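Local coordinates for protein DNA gyrase, B subunit, truncated (Myxococcus xanthus, PDB 3CWV) that probably takes part, as the truncated B subunit of a type II topoisomerase, in the ATP-dependent breakage, passage and rejoining of double-stranded DNA, at residues G49-V54 and L66-R71; A219-H224 and W245-D250; T262-A267 and G317-L322. All blocks are in the same frame, centred on the assembly; numbering follows the deposited sequence.

Interaction 1 of 3, residues G49-V54 and L66-R71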
loop_
_atom_site.group_PDB
_atom_site.type_symbol
_atom_site.label_atom_id
_atom_site.label_comp_id
_atom_site.label_asym_id
_atom_site.label_seq_id
_atom_site.Cartn_x
_atom_site.Cartn_y
_atom_site.Cartn_z
ATOM N N GLY A 49 -10.470 4.707 6.577
ATOM C CA GLY A 49 -10.881 6.082 6.811
ATOM C C GLY A 49 -10.513 6.549 8.212
ATOM O O GLY A 49 -11.149 7.462 8.771
ATOM N N GLU A 50 -9.438 5.966 8.757
ATOM C CA GLU A 50 -9.012 6.195 10.140
ATOM C C GLU A 50 -7.607 6.807 10.271
ATOM O O GLU A 50 -7.033 6.873 11.367
ATOM C CB GLU A 50 -9.096 4.891 10.929
ATOM C CG GLU A 50 -10.514 4.274 10.986
ATOM C CD GLU A 50 -11.478 5.140 11.794
ATOM O OE1 GLU A 50 -11.035 6.115 12.444
ATOM O OE2 GLU A 50 -12.691 4.860 11.762
ATOM N N CYS A 51 -7.052 7.276 9.159
ATOM C CA CYS A 51 -5.730 7.906 9.215
ATOM C C CYS A 51 -5.616 8.898 8.087
ATOM O O CYS A 51 -5.828 8.542 6.922
ATOM C CB CYS A 51 -4.622 6.852 9.097
ATOM S SG CYS A 51 -2.959 7.642 9.037
ATOM N N ARG A 52 -5.290 10.142 8.430
ATOM C CA ARG A 52 -5.174 11.207 7.443
ATOM C C ARG A 52 -3.733 11.608 7.131
ATOM O O ARG A 52 -3.504 12.290 6.133
ATOM C CB ARG A 52 -5.921 12.453 7.922
ATOM C CG ARG A 52 -7.452 12.228 8.026
ATOM C CD ARG A 52 -8.132 13.449 8.662
ATOM N NE ARG A 52 -9.553 13.185 8.909
ATOM C CZ ARG A 52 -10.264 13.720 9.899
ATOM N NH1 ARG A 52 -9.692 14.555 10.762
ATOM N NH2 ARG A 52 -11.550 13.410 10.033
ATOM N N ASP A 53 -2.788 11.248 8.005
ATOM C CA ASP A 53 -1.370 11.659 7.853
ATOM C C ASP A 53 -0.441 10.522 8.263
ATOM O O ASP A 53 -0.672 9.872 9.288
ATOM C CB ASP A 53 -1.004 12.888 8.699
ATOM C CG ASP A 53 -1.992 14.021 8.550
ATOM O OD1 ASP A 53 -1.710 14.948 7.775
ATOM O OD2 ASP A 53 -3.058 13.960 9.199
ATOM N N VAL A 54 0.611 10.311 7.467
ATOM C CA VAL A 54 1.648 9.311 7.741
ATOM C C VAL A 54 2.991 9.968 7.449
ATOM O O VAL A 54 3.173 10.546 6.363
ATOM C CB VAL A 54 1.508 8.073 6.784
ATOM C CG1 VAL A 54 2.652 7.056 7.033
ATOM C CG2 VAL A 54 0.166 7.414 6.941
ATOM N N LEU A 66 7.981 5.790 12.098
ATOM C CA LEU A 66 6.748 6.064 11.356
ATOM C C LEU A 66 5.767 6.687 12.341
ATOM O O LEU A 66 5.592 6.148 13.440
ATOM C CB LEU A 66 6.170 4.760 10.778
ATOM C CG LEU A 66 4.849 4.987 10.005
ATOM C CD1 LEU A 66 5.085 5.001 8.553
ATOM C CD2 LEU A 66 3.821 3.966 10.378
ATOM N N PHE A 67 5.196 7.837 11.975
ATOM C CA PHE A 67 4.118 8.456 12.747
ATOM C C PHE A 67 2.832 8.476 11.933
ATOM O O PHE A 67 2.863 8.729 10.726
ATOM C CB PHE A 67 4.492 9.881 13.189
ATOM C CG PHE A 67 3.337 10.634 13.819
ATOM C CD1 PHE A 67 3.050 10.478 15.162
ATOM C CD2 PHE A 67 2.523 11.459 13.046
ATOM C CE1 PHE A 67 1.966 11.138 15.748
ATOM C CE2 PHE A 67 1.441 12.128 13.620
ATOM C CZ PHE A 67 1.167 11.972 14.973
ATOM N N CYS A 68 1.702 8.218 12.606
ATOM C CA CYS A 68 0.386 8.236 11.976
ATOM C C CYS A 68 -0.572 9.017 12.865
ATOM O O CYS A 68 -0.542 8.822 14.065
ATOM C CB CYS A 68 -0.161 6.821 11.904
ATOM S SG CYS A 68 0.657 5.789 10.732
ATOM N N THR A 69 -1.402 9.878 12.279
ATOM C CA THR A 69 -2.477 10.529 13.027
ATOM C C THR A 69 -3.629 9.565 13.080
ATOM O O THR A 69 -3.689 8.607 12.307
ATOM C CB THR A 69 -2.942 11.863 12.357
ATOM O OG1 THR A 69 -3.289 11.615 10.987
ATOM C CG2 THR A 69 -1.820 12.916 12.422
ATOM N N SER A 70 -4.562 9.805 13.990
ATOM C CA SER A 70 -5.615 8.835 14.252
ATOM C C SER A 70 -6.720 9.518 15.035
ATOM O O SER A 70 -6.477 10.554 15.673
ATOM C CB SER A 70 -5.051 7.672 15.089
ATOM O OG SER A 70 -6.014 6.624 15.235
ATOM N N ARG A 71 -7.922 8.950 14.986
ATOM C CA ARG A 71 -8.968 9.350 15.936
ATOM C C ARG A 71 -9.296 8.180 16.849
ATOM O O ARG A 71 -10.116 8.307 17.744
ATOM C CB ARG A 71 -10.243 9.795 15.207
ATOM C CG ARG A 71 -10.246 11.248 14.718
ATOM C CD ARG A 71 -10.891 11.318 13.333
ATOM N NE ARG A 71 -9.898 10.935 12.331
ATOM C CZ ARG A 71 -10.127 10.189 11.254
ATOM N NH1 ARG A 71 -11.336 9.706 11.004
ATOM N NH2 ARG A 71 -9.122 9.910 10.433
HETATM O O HOH W 1 -5.781 5.219 13.165
HETATM O O HOH W 2 -8.827 6.703 13.467
HETATM O O HOH W 3 -8.913 9.105 7.264
HETATM O O HOH W 4 -6.438 10.749 11.172
#
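Arg52 and Arg71 lay their guanidinium groups flat on one another, the centres 3.8 Å apart and the planes only 5° from parallel, although the two side chains meet at about a right angle. Arg52 reaches the stack as an extended chain, whereas Arg71 bends at chi2 and chi3 to bring its end back to residues 49-52. The like charges are probably eased by Glu50, whose OE1 stands over the opposite face of Arg71, 3.9 Å from Arg71 NH1, a long salt bridge of charge alone with no N-H aimed at the oxygen. At the guanidinium edge NH1 gives an in-plane hydrogen bond to Gly49 O (3.2 Å, 156°), and NH2 donates to a water that in turn donates to Thr69 OG1. Gly49 closes the preceding helix 28-47 in a Schellman motif, and the segment then enters the β hairpin of strands 53-58 and 64-70 in the mixed sheet of the GHKL-type ATPase fold. Here Thr69 N donates to Asp53 O (3.1 Å). Because Thr69 OG1 sits between the backbone N and the carbonyl carbon (chi1 54°), it also reaches the anti lone pair of Asp53 OD2 at 3.0 Å. Further along, Val54 and Cys68 form a non-hydrogen-bonded antiparallel pair whose side chains face Ala42 of helix 28-47, with Val54 CG1 against Leu66 CD1 at 3.5 Å.

Interaction 2 of 3, residues A219-H224 and W245-D250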
loop_
_atom_site.group_PDB
_atom_site.type_symbol
_atom_site.label_atom_id
_atom_site.label_comp_id
_atom_site.label_asym_id
_atom_site.label_seq_id
_atom_site.Cartn_x
_atom_site.Cartn_y
_atom_site.Cartn_z
ATOM N N ALA A 219 6.545 12.337 -19.074
ATOM C CA ALA A 219 7.645 12.578 -20.016
ATOM C C ALA A 219 7.499 11.735 -21.286
ATOM O O ALA A 219 8.474 11.509 -22.016
ATOM C CB ALA A 219 8.984 12.284 -19.350
ATOM N N ARG A 220 6.281 11.265 -21.532
ATOM C CA ARG A 220 5.949 10.482 -22.709
ATOM C C ARG A 220 4.886 11.247 -23.510
ATOM O O ARG A 220 4.214 12.127 -22.972
ATOM C CB ARG A 220 5.409 9.116 -22.281
ATOM C CG ARG A 220 6.454 8.127 -21.786
ATOM C CD ARG A 220 5.847 7.181 -20.755
ATOM N NE ARG A 220 6.214 5.780 -20.970
ATOM C CZ ARG A 220 7.288 5.181 -20.452
ATOM N NH1 ARG A 220 7.523 3.902 -20.717
ATOM N NH2 ARG A 220 8.131 5.851 -19.674
ATOM N N PRO A 221 4.731 10.932 -24.805
ATOM C CA PRO A 221 3.704 11.671 -25.534
ATOM C C PRO A 221 2.296 11.110 -25.322
ATOM O O PRO A 221 1.896 10.141 -25.973
ATOM C CB PRO A 221 4.150 11.549 -27.009
ATOM C CG PRO A 221 5.344 10.610 -27.020
ATOM C CD PRO A 221 5.441 9.974 -25.667
ATOM N N GLN A 222 1.547 11.738 -24.422
ATOM C CA GLN A 222 0.211 11.271 -24.059
ATOM C C GLN A 222 -0.810 11.479 -25.189
ATOM O O GLN A 222 -0.896 12.571 -25.754
ATOM C CB GLN A 222 -0.258 11.967 -22.772
ATOM C CG GLN A 222 0.490 11.514 -21.515
ATOM C CD GLN A 222 0.302 12.435 -20.331
ATOM O OE1 GLN A 222 -0.211 13.549 -20.467
ATOM N NE2 GLN A 222 0.723 11.974 -19.148
ATOM N N LEU A 223 -1.592 10.439 -25.491
ATOM C CA LEU A 223 -2.589 10.491 -26.567
ATOM C C LEU A 223 -3.902 11.135 -26.143
ATOM O O LEU A 223 -4.796 11.356 -26.964
ATOM C CB LEU A 223 -2.854 9.090 -27.132
ATOM C CG LEU A 223 -1.686 8.414 -27.844
ATOM C CD1 LEU A 223 -2.115 7.052 -28.359
ATOM C CD2 LEU A 223 -1.177 9.275 -28.986
ATOM N N HIS A 224 -4.024 11.407 -24.853
ATOM C CA HIS A 224 -5.180 12.083 -24.302
ATOM C C HIS A 224 -4.719 12.772 -23.012
ATOM O O HIS A 224 -3.794 12.287 -22.361
ATOM C CB HIS A 224 -6.337 11.092 -24.073
ATOM C CG HIS A 224 -5.943 9.836 -23.347
ATOM N ND1 HIS A 224 -6.241 9.624 -22.018
ATOM C CD2 HIS A 224 -5.308 8.718 -23.771
ATOM C CE1 HIS A 224 -5.794 8.436 -21.650
ATOM N NE2 HIS A 224 -5.223 7.865 -22.696
ATOM N N TRP A 245 -2.796 6.045 -22.365
ATOM C CA TRP A 245 -2.084 5.700 -23.579
ATOM C C TRP A 245 -1.181 6.839 -24.007
ATOM O O TRP A 245 -1.541 8.008 -23.892
ATOM C CB TRP A 245 -3.055 5.383 -24.712
ATOM C CG TRP A 245 -3.658 4.018 -24.645
ATOM C CD1 TRP A 245 -3.136 2.862 -25.149
ATOM C CD2 TRP A 245 -4.910 3.668 -24.058
ATOM N NE1 TRP A 245 -3.992 1.816 -24.925
ATOM C CE2 TRP A 245 -5.087 2.283 -24.244
ATOM C CE3 TRP A 245 -5.899 4.391 -23.386
ATOM C CZ2 TRP A 245 -6.210 1.604 -23.782
ATOM C CZ3 TRP A 245 -7.020 3.711 -22.931
ATOM C CH2 TRP A 245 -7.159 2.333 -23.129
ATOM N N CYS A 246 -0.000 6.467 -24.485
ATOM C CA CYS A 246 0.999 7.389 -24.985
ATOM C C CYS A 246 1.456 6.819 -26.319
ATOM O O CYS A 246 1.201 5.654 -26.610
ATOM C CB CYS A 246 2.178 7.488 -24.020
ATOM S SG CYS A 246 1.740 8.111 -22.374
ATOM N N GLU A 247 2.127 7.619 -27.139
ATOM C CA GLU A 247 2.561 7.089 -28.425
ATOM C C GLU A 247 3.988 6.565 -28.389
ATOM O O GLU A 247 4.907 7.159 -28.958
ATOM C CB GLU A 247 2.319 8.072 -29.575
ATOM C CG GLU A 247 2.805 9.475 -29.345
ATOM C CD GLU A 247 3.213 10.149 -30.645
ATOM O OE1 GLU A 247 4.076 11.064 -30.607
ATOM O OE2 GLU A 247 2.672 9.744 -31.704
ATOM N N ASP A 248 4.154 5.442 -27.697
ATOM C CA ASP A 248 5.405 4.693 -27.683
ATOM C C ASP A 248 5.134 3.190 -27.592
ATOM O O ASP A 248 3.982 2.749 -27.631
ATOM C CB ASP A 248 6.351 5.168 -26.571
ATOM C CG ASP A 248 5.670 5.286 -25.210
ATOM O OD1 ASP A 248 5.998 6.241 -24.470
ATOM O OD2 ASP A 248 4.815 4.433 -24.875
ATOM N N GLU A 249 6.197 2.408 -27.483
ATOM C CA GLU A 249 6.078 0.964 -27.609
ATOM C C GLU A 249 5.878 0.270 -26.261
ATOM O O GLU A 249 5.318 -0.829 -26.192
ATOM C CB GLU A 249 7.317 0.400 -28.317
ATOM C CG GLU A 249 7.054 -0.859 -29.155
ATOM C CD GLU A 249 6.110 -0.608 -30.329
ATOM O OE1 GLU A 249 5.519 -1.589 -30.836
ATOM O OE2 GLU A 249 5.956 0.564 -30.744
ATOM N N ASP A 250 6.336 0.924 -25.198
ATOM C CA ASP A 250 6.386 0.316 -23.881
ATOM C C ASP A 250 5.001 0.191 -23.265
ATOM O O ASP A 250 4.136 1.025 -23.498
ATOM C CB ASP A 250 7.295 1.135 -22.968
ATOM C CG ASP A 250 8.658 1.389 -23.583
ATOM O OD1 ASP A 250 9.363 2.296 -23.093
ATOM O OD2 ASP A 250 9.024 0.685 -24.555
#
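A single backbone bridge between Gln222 and Cys246 ties the loop that leads into strand 228-234 to the loop that leaves strand 237-245, so that the two ends of this antiparallel strand pair are joined far from the centre of the chain. Its rungs are Leu223 N to Trp245 O (2.9 Å) and Glu247 N to Pro221 O (2.8 Å). A third link comes from a side chain: Trp245 N points almost straight (173°) at His224 NE2, 3.1 Å away, tilted out of the imidazole plane. ND1 of the same ring is bonded to Glu226 O, so both nitrogens are engaged and the ring's rotation is fixed. His224 NE2 also lies at the edge of the indole, whose own NE1 is held by Val296 O, while His347 meets the imidazole edge-to-face. Glu247 CG rests against Pro221 CB at 3.4 Å, the chains crossing nearly at a right angle, and Leu223 CD2 packs on Glu247 CB. Glu247 CG lies between backbone N and carbonyl carbon (chi1 49°), which brings it against the CB and CG of the proline. At the other end Arg220 spans two acids. Asp248 OD1 lies well out of the guanidinium plane, 3.5 Å from Arg220 NE, a link of charge alone with no N-H pointing at the oxygen. Asp250 OD1 is 3.4 Å from Arg220 NH1, completing a small salt-bridge network that starts at Asp248, the last residue of the inverse gamma turn centred on Glu247. Such loop pairing belongs here to the S5-like transducer domain of the GyrB family.

Interaction 3 of 3, residues T262-A267 and G317-L322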
loop_
_atom_site.group_PDB
_atom_site.type_symbol
_atom_site.label_atom_id
_atom_site.label_comp_id
_atom_site.label_asym_id
_atom_site.label_seq_id
_atom_site.Cartn_x
_atom_site.Cartn_y
_atom_site.Cartn_z
ATOM N N THR A 262 0.508 -7.276 -6.912
ATOM C CA THR A 262 0.243 -8.616 -7.404
ATOM C C THR A 262 0.956 -8.681 -8.739
ATOM O O THR A 262 0.361 -8.374 -9.781
ATOM C CB THR A 262 -1.292 -8.864 -7.562
ATOM O OG1 THR A 262 -1.900 -7.719 -8.179
ATOM C CG2 THR A 262 -1.981 -9.074 -6.187
ATOM N N VAL A 263 2.237 -9.077 -8.719
ATOM C CA VAL A 263 3.040 -9.071 -9.950
ATOM C C VAL A 263 2.554 -10.007 -11.060
ATOM O O VAL A 263 2.966 -9.840 -12.210
ATOM C CB VAL A 263 4.570 -9.293 -9.705
ATOM C CG1 VAL A 263 5.131 -8.224 -8.784
ATOM C CG2 VAL A 263 4.846 -10.696 -9.129
ATOM N N ARG A 264 1.701 -10.988 -10.735
ATOM C CA ARG A 264 1.076 -11.824 -11.775
ATOM C C ARG A 264 -0.437 -11.582 -11.884
ATOM O O ARG A 264 -1.203 -12.417 -12.382
ATOM C CB ARG A 264 1.423 -13.315 -11.595
ATOM C CG ARG A 264 2.936 -13.588 -11.720
ATOM C CD ARG A 264 3.287 -15.101 -11.653
ATOM N NE ARG A 264 3.125 -15.628 -10.301
ATOM C CZ ARG A 264 2.103 -16.384 -9.906
ATOM N NH1 ARG A 264 2.041 -16.814 -8.652
ATOM N NH2 ARG A 264 1.162 -16.740 -10.766
ATOM N N HIS A 265 -0.854 -10.415 -11.416
ATOM C CA HIS A 265 -2.185 -9.889 -11.728
ATOM C C HIS A 265 -3.280 -10.786 -11.174
ATOM O O HIS A 265 -3.278 -11.053 -9.981
ATOM C CB HIS A 265 -2.299 -9.556 -13.231
ATOM C CG HIS A 265 -1.191 -8.670 -13.713
ATOM N ND1 HIS A 265 -0.917 -7.453 -13.125
ATOM C CD2 HIS A 265 -0.249 -8.845 -14.674
ATOM C CE1 HIS A 265 0.135 -6.906 -13.716
ATOM N NE2 HIS A 265 0.558 -7.729 -14.662
ATOM N N GLY A 266 -4.216 -11.239 -11.995
ATOM C CA GLY A 266 -5.332 -12.013 -11.477
ATOM C C GLY A 266 -6.681 -11.391 -11.770
ATOM O O GLY A 266 -6.834 -10.613 -12.715
ATOM N N ALA A 267 -7.656 -11.714 -10.929
ATOM C CA ALA A 267 -9.062 -11.457 -11.231
ATOM C C ALA A 267 -9.408 -9.968 -11.365
ATOM O O ALA A 267 -10.256 -9.610 -12.178
ATOM C CB ALA A 267 -9.948 -12.112 -10.167
ATOM N N GLY A 317 -2.272 -18.855 -4.742
ATOM C CA GLY A 317 -1.327 -19.681 -3.980
ATOM C C GLY A 317 -0.561 -18.844 -2.990
ATOM O O GLY A 317 -0.824 -17.636 -2.857
ATOM N N PRO A 318 0.432 -19.472 -2.314
ATOM C CA PRO A 318 1.176 -18.878 -1.200
ATOM C C PRO A 318 2.110 -17.726 -1.537
ATOM O O PRO A 318 2.492 -16.980 -0.630
ATOM C CB PRO A 318 1.952 -20.064 -0.597
ATOM C CG PRO A 318 2.005 -21.097 -1.655
ATOM C CD PRO A 318 0.897 -20.831 -2.650
ATOM N N THR A 319 2.465 -17.558 -2.815
ATOM C CA THR A 319 3.316 -16.432 -3.220
ATOM C C THR A 319 2.537 -15.104 -3.152
ATOM O O THR A 319 3.146 -14.042 -3.085
ATOM C CB THR A 319 3.843 -16.567 -4.651
ATOM O OG1 THR A 319 2.747 -16.442 -5.577
ATOM C CG2 THR A 319 4.583 -17.929 -4.893
ATOM N N LYS A 320 1.205 -15.188 -3.174
ATOM C CA LYS A 320 0.301 -14.015 -3.213
ATOM C C LYS A 320 0.548 -13.108 -4.425
ATOM O O LYS A 320 0.327 -11.897 -4.371
ATOM C CB LYS A 320 0.373 -13.213 -1.922
ATOM C CG LYS A 320 0.034 -14.030 -0.684
ATOM C CD LYS A 320 0.482 -13.279 0.548
ATOM C CE LYS A 320 -0.692 -12.670 1.270
ATOM N NZ LYS A 320 -1.293 -13.670 2.201
ATOM N N GLU A 321 1.020 -13.699 -5.515
ATOM C CA GLU A 321 1.340 -12.907 -6.685
ATOM C C GLU A 321 0.157 -12.787 -7.636
ATOM O O GLU A 321 0.155 -11.917 -8.504
ATOM C CB GLU A 321 2.583 -13.470 -7.393
ATOM C CG GLU A 321 3.818 -13.319 -6.548
ATOM C CD GLU A 321 5.014 -14.097 -7.082
ATOM O OE1 GLU A 321 4.874 -14.831 -8.082
ATOM O OE2 GLU A 321 6.097 -13.960 -6.493
ATOM N N LEU A 322 -0.867 -13.621 -7.439
ATOM C CA LEU A 322 -2.009 -13.676 -8.355
ATOM C C LEU A 322 -3.308 -13.705 -7.561
ATOM O O LEU A 322 -3.606 -14.661 -6.845
ATOM C CB LEU A 322 -1.916 -14.910 -9.285
ATOM C CG LEU A 322 -2.810 -14.972 -10.535
ATOM C CD1 LEU A 322 -2.115 -15.752 -11.668
ATOM C CD2 LEU A 322 -4.186 -15.568 -10.232
#
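The Arg264 guanidinium has two oxygens of the opposing loop at its edge, Glu321 OE1 and Thr319 OG1, while Leu322 CD1 approaches it obliquely, 3.5 Å from Arg264 NH2. NE donates to the anti lone pair of Glu321 OE1 at 2.9 Å, nearly straight (167°) and close to the guanidinium plane, yet the carboxylate itself is turned 69° from that plane. NH1 makes a weak, bent bond to Thr319 OG1 (3.2 Å). This hydroxyl also accepts from Glu321 N in an ST turn, so one threonine oxygen helps place both partners of the salt bridge. The other flat group, the His265 ring, has Val263 O over one face, offset toward the rim, and bonds through ND1 to Ser255 OG. Pro318, Thr319 and Lys320 probably correspond to the QTK loop of GyrB relatives, whose lysine contacts the ATP γ-phosphate in nucleotide-bound forms. The facing loop makes a type I turn from Thr262 to His265 before Gly266 takes the N-cap position of helix 267-284. Between the loops Arg264 N donates to Glu321 O at 2.9 Å. Val263 CG2 touches the aliphatic part of Glu321, 3.8 Å from its CG, and Leu322 CA directs a C-H at His265 O.

Overall arrangement
The three contacts follow one another along the chain, none touching another. Interaction 1 belongs to the sheet of the ATPase-type domain, whereas interactions 2 and 3 both belong to the transducer-type region of the GyrB family and join different loops of it. Interaction 2 lies far out, its centre about 26 Å from the centre of the chain and about 36 Å from that of interaction 1. Interactions 1 and 3 stand on opposite sides of the chain's centre, their nearest atoms about 19 Å apart; interactions 2 and 3 approach to about 13 Å. Interaction 3 includes the probable counterpart of the loop that, in nucleotide-bound relatives, reaches from the transducer domain to the ATP site.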